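Local coordinates for translocator protein BipD (Burkholderia pseudomallei, PDB 3NFT) that is required for invasion of epithelial cells and survival within host cells, and probably regulates the secretion of the effectors BipB and BipC, at residues Leu183-Gln186 against Val187-His190; Asp226-Ile229 against Lys230-Asp233. All blocks are in the same frame, centred on the assembly; numbering follows the deposited sequence.

Contact 1. Residues Leu183-Gln186 against Val187-His190; sequences LIQQ and VIDH
The last turns of helix 177-189 bring Gln185 and Asp189 together across one turn, and His190 follows where the helix gives way to loop. Gln185 NE2 donates to Asp189 OD2 at 3.1 Å. The N-H points almost straight at the oxygen, with an angle of 164°. The carboxylate oxygen lies in the plane of the Gln185 amide. The amide nitrogen, in turn, comes from above the carboxylate plane, and the two flat groups are turned 46° against each other. Gln185 starts out with CG anti to the backbone N (chi1 -169°) and then bends at chi2, which brings the amide back toward Asp189 and over Ile188. Gln185 NE2 lies 3.7 Å from Ile188 CG2. The other end of the amide is also engaged: Gln185 OE1 accepts a hydrogen bond from Arg232 NH1 of helix 226-233. Both ends of the amide are thus held, which fixes its rotation.

The backbone beneath is alpha-helical. Ile188 N donates to Ile184 O at 3.1 Å and Asp189 N to Gln185 O at 2.8 Å, while the bond from Val187 N to Leu183 O is weak. The helix is amphipathic here. Ile184, Val187 and Ile188 face helix 226-233. Leu183 and Val187 touch Val157 of helix 121-160, part of the predicted coiled coil. On the apolar side Ile184 CG2 meets Ile188 CD1 loosely, at 4.3 Å.

At the C-terminal end the His190 ring turns its edge to the backbone of Gln186. His190 CD2 lies 3.0 Å from Gln186 O, which sits in the plane of the ring.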
loop_
_atom_site.group_PDB
_atom_site.type_symbol
_atom_site.label_atom_id
_atom_site.label_comp_id
_atom_site.label_asym_id
_atom_site.label_seq_id
_atom_site.Cartn_x
_atom_site.Cartn_y
_atom_site.Cartn_z
ATOM N N LEU A 183 47.822 13.767 0.688
ATOM C CA LEU A 183 46.978 12.980 -0.216
ATOM C C LEU A 183 45.727 12.469 0.499
ATOM O O LEU A 183 44.618 12.562 -0.022
ATOM C CB LEU A 183 47.778 11.812 -0.824
ATOM C CG LEU A 183 48.853 12.142 -1.835
ATOM C CD1 LEU A 183 49.689 10.882 -2.145
ATOM C CD2 LEU A 183 48.227 12.660 -3.118
ATOM N N ILE A 184 45.906 11.921 1.699
ATOM C CA ILE A 184 44.789 11.418 2.474
ATOM C C ILE A 184 43.833 12.535 2.854
ATOM O O ILE A 184 42.624 12.373 2.800
ATOM C CB ILE A 184 45.242 10.583 3.685
ATOM C CG1 ILE A 184 46.006 9.327 3.200
ATOM C CG2 ILE A 184 44.039 10.166 4.557
ATOM C CD1 ILE A 184 46.721 8.561 4.240
ATOM N N GLN A 185 44.366 13.677 3.279
ATOM C CA GLN A 185 43.502 14.766 3.633
ATOM C C GLN A 185 42.660 15.239 2.456
ATOM O O GLN A 185 41.492 15.631 2.622
ATOM C CB GLN A 185 44.353 15.902 4.210
ATOM C CG GLN A 185 43.505 17.008 4.860
ATOM C CD GLN A 185 42.763 16.525 6.093
ATOM O OE1 GLN A 185 43.369 15.949 7.007
ATOM N NE2 GLN A 185 41.433 16.731 6.117
ATOM N N GLN A 186 43.226 15.181 1.252
ATOM C CA GLN A 186 42.491 15.525 0.021
ATOM C C GLN A 186 41.256 14.633 -0.156
ATOM O O GLN A 186 40.187 15.079 -0.531
ATOM C CB GLN A 186 43.444 15.431 -1.145
ATOM C CG GLN A 186 42.997 15.954 -2.448
ATOM C CD GLN A 186 44.165 16.074 -3.439
ATOM O OE1 GLN A 186 44.910 15.108 -3.694
ATOM N NE2 GLN A 186 44.329 17.275 -4.002
ATOM N N VAL A 187 41.400 13.355 0.154
ATOM C CA VAL A 187 40.254 12.473 0.149
ATOM C C VAL A 187 39.225 12.858 1.210
ATOM O O VAL A 187 38.049 12.922 0.951
ATOM C CB VAL A 187 40.696 11.000 0.317
ATOM C CG1 VAL A 187 39.464 10.078 0.417
ATOM C CG2 VAL A 187 41.634 10.625 -0.846
ATOM N N ILE A 188 39.675 13.081 2.428
ATOM C CA ILE A 188 38.767 13.427 3.523
ATOM C C ILE A 188 37.976 14.689 3.149
ATOM O O ILE A 188 36.755 14.774 3.373
ATOM C CB ILE A 188 39.562 13.642 4.844
ATOM C CG1 ILE A 188 40.169 12.337 5.364
ATOM C CG2 ILE A 188 38.658 14.294 5.934
ATOM C CD1 ILE A 188 41.080 12.494 6.584
ATOM N N ASP A 189 38.679 15.650 2.567
ATOM C CA ASP A 189 38.071 16.934 2.214
ATOM C C ASP A 189 37.045 16.862 1.117
ATOM O O ASP A 189 36.233 17.767 0.964
ATOM C CB ASP A 189 39.141 17.950 1.796
ATOM C CG ASP A 189 39.972 18.427 2.964
ATOM O OD1 ASP A 189 41.029 19.007 2.710
ATOM O OD2 ASP A 189 39.595 18.182 4.128
ATOM N N HIS A 190 37.050 15.787 0.335
ATOM C CA HIS A 190 36.144 15.704 -0.792
ATOM C C HIS A 190 35.247 14.485 -0.759
ATOM O O HIS A 190 34.724 14.053 -1.793
ATOM C CB HIS A 190 36.944 15.798 -2.079
ATOM C CG HIS A 190 37.687 17.094 -2.211
ATOM N ND1 HIS A 190 37.091 18.247 -2.680
ATOM C CD2 HIS A 190 38.968 17.422 -1.925
ATOM C CE1 HIS A 190 37.978 19.229 -2.684
ATOM N NE2 HIS A 190 39.124 18.756 -2.233
#

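Contact 2. Residues Asp226-Ile229 against Lys230-Asp233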
loop_
_atom_site.group_PDB
_atom_site.type_symbol
_atom_site.label_atom_id
_atom_site.label_comp_id
_atom_site.label_asym_id
_atom_site.label_seq_id
_atom_site.Cartn_x
_atom_site.Cartn_y
_atom_site.Cartn_z
ATOM N N ASP A 226 36.541 8.417 9.959
ATOM C CA ASP A 226 37.358 7.942 11.072
ATOM C C ASP A 226 38.521 7.035 10.624
ATOM O O ASP A 226 39.644 7.184 11.092
ATOM C CB ASP A 226 36.537 7.256 12.181
ATOM C CG ASP A 226 35.712 6.041 11.708
ATOM O OD1 ASP A 226 35.282 5.294 12.606
ATOM O OD2 ASP A 226 35.422 5.866 10.509
ATOM N N LYS A 227 38.278 6.133 9.676
ATOM C CA LYS A 227 39.367 5.241 9.257
ATOM C C LYS A 227 40.434 6.020 8.477
ATOM O O LYS A 227 41.621 5.774 8.633
ATOM C CB LYS A 227 38.826 4.056 8.431
ATOM C CG LYS A 227 38.056 3.060 9.274
ATOM C CD LYS A 227 36.568 3.082 9.090
ATOM C CE LYS A 227 35.846 2.235 10.143
ATOM N NZ LYS A 227 34.372 2.017 9.928
ATOM N N LEU A 228 40.006 6.954 7.628
ATOM C CA LEU A 228 40.963 7.781 6.901
ATOM C C LEU A 228 41.802 8.633 7.849
ATOM O O LEU A 228 42.982 8.825 7.624
ATOM C CB LEU A 228 40.247 8.666 5.890
ATOM C CG LEU A 228 39.673 7.960 4.654
ATOM C CD1 LEU A 228 38.759 8.899 3.870
ATOM C CD2 LEU A 228 40.805 7.367 3.822
ATOM N N ILE A 229 41.160 9.170 8.886
ATOM C CA ILE A 229 41.872 9.927 9.935
ATOM C C ILE A 229 42.914 9.064 10.644
ATOM O O ILE A 229 44.052 9.479 10.835
ATOM C CB ILE A 229 40.866 10.503 10.922
ATOM C CG1 ILE A 229 40.091 11.627 10.233
ATOM C CG2 ILE A 229 41.609 10.961 12.206
ATOM C CD1 ILE A 229 38.894 12.175 11.044
ATOM N N LYS A 230 42.549 7.837 10.972
ATOM C CA LYS A 230 43.477 6.916 11.633
ATOM C C LYS A 230 44.649 6.608 10.705
ATOM O O LYS A 230 45.794 6.578 11.131
ATOM C CB LYS A 230 42.778 5.638 12.137
ATOM C CG LYS A 230 41.954 5.875 13.385
ATOM C CD LYS A 230 41.138 4.694 13.790
ATOM C CE LYS A 230 40.197 5.047 14.953
ATOM N NZ LYS A 230 40.867 5.821 16.029
ATOM N N MET A 231 44.361 6.404 9.413
ATOM C CA MET A 231 45.425 6.206 8.420
ATOM C C MET A 231 46.345 7.433 8.339
ATOM O O MET A 231 47.561 7.324 8.415
ATOM C CB MET A 231 44.802 5.929 7.054
ATOM C CG MET A 231 44.202 4.561 6.880
ATOM S SD MET A 231 43.371 4.522 5.271
ATOM C CE MET A 231 43.564 2.841 4.793
ATOM N N ARG A 232 45.735 8.600 8.226
ATOM C CA ARG A 232 46.505 9.853 8.194
ATOM C C ARG A 232 47.395 10.014 9.433
ATOM O O ARG A 232 48.598 10.333 9.335
ATOM C CB ARG A 232 45.569 11.062 8.075
ATOM C CG ARG A 232 46.256 12.367 7.746
ATOM C CD ARG A 232 45.322 13.555 8.035
ATOM N NE ARG A 232 44.956 13.547 9.453
ATOM C CZ ARG A 232 43.837 14.049 9.979
ATOM N NH1 ARG A 232 42.913 14.627 9.215
ATOM N NH2 ARG A 232 43.628 13.927 11.286
ATOM N N ASP A 233 46.806 9.810 10.607
ATOM C CA ASP A 233 47.539 10.011 11.864
ATOM C C ASP A 233 48.608 8.960 12.146
ATOM O O ASP A 233 49.469 9.168 13.012
ATOM C CB ASP A 233 46.578 10.034 13.044
ATOM C CG ASP A 233 45.676 11.232 13.048
ATOM O OD1 ASP A 233 44.700 11.171 13.829
ATOM O OD2 ASP A 233 45.907 12.225 12.297
#
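Asp233 N donates to Ile229 O at 2.8 Å near the C-terminal end of helix 226-233, one of four i+4 to i backbone bonds that join 226-229 to 230-233. The two side chains follow the same course. That of Ile229 runs beside that of Asp233 and points the same way, with Ile229 CG2 3.5 Å from Asp233 OD1.

Within 230-233, Asp233 forms a salt bridge with its neighbour in sequence, Arg232. Arg232 grips the carboxylate side-on with two nitrogens, both directed to one oxygen. NH2 of Arg232 lies 3.0 Å from Asp233 OD2 and meets it on the syn side, tilted 25° from the carboxylate plane. Arg232 NE is farther from Asp233 OD2, at 3.3 Å, and comes from above the carboxylate plane. Both donors reach the oxygen from the same face, and the oxygen lies at the in-plane edge of the guanidinium. The bend of Arg232 at chi3 (60°) folds the group back toward Asp233. Its remaining nitrogen, NH1, is taken up by Gln185 of helix 177-189.

Ile229 lies against this pair. Its CG2 methyl approaches Arg232 NH2 obliquely, at 3.7 Å.

The buried side is made by Leu228 and Met231, whose side chains cross obliquely, with Leu228 CD2 4.1 Å from Met231 SD. Leu228 packs on Tyr150 and Val154 of helix 121-160, and Met231 on Met158 of that helix and Gln257 of the long helix 244-295, where Lys227 also extends to a salt bridge with Asp264.

The two-pronged grip holds the guanidinium in a set orientation. The nearby carboxylate probably offsets its positive charge.

Contact 1 comes first along the chain, on helix 177-189, and contact 2 follows on helix 226-233. Strand 193-195, helix 202-209 and strands 213-215 and 220-223 lie between them. The centres of the two contacts are about 10 Å apart, and they touch directly. The hydrogen bond that Gln185 OE1 accepts from Arg232 NH1 is 2.6 Å long. Farther along the interface, on its apolar side, Val187 CG1 packs on Leu228 CD1 at 3.7 Å. Both helices belong to the part of the chain shared with other type III secretion tip proteins. They pack against helix 121-160, and contact 2 also against helix 244-295, each predicted to form coiled coil over much of its length.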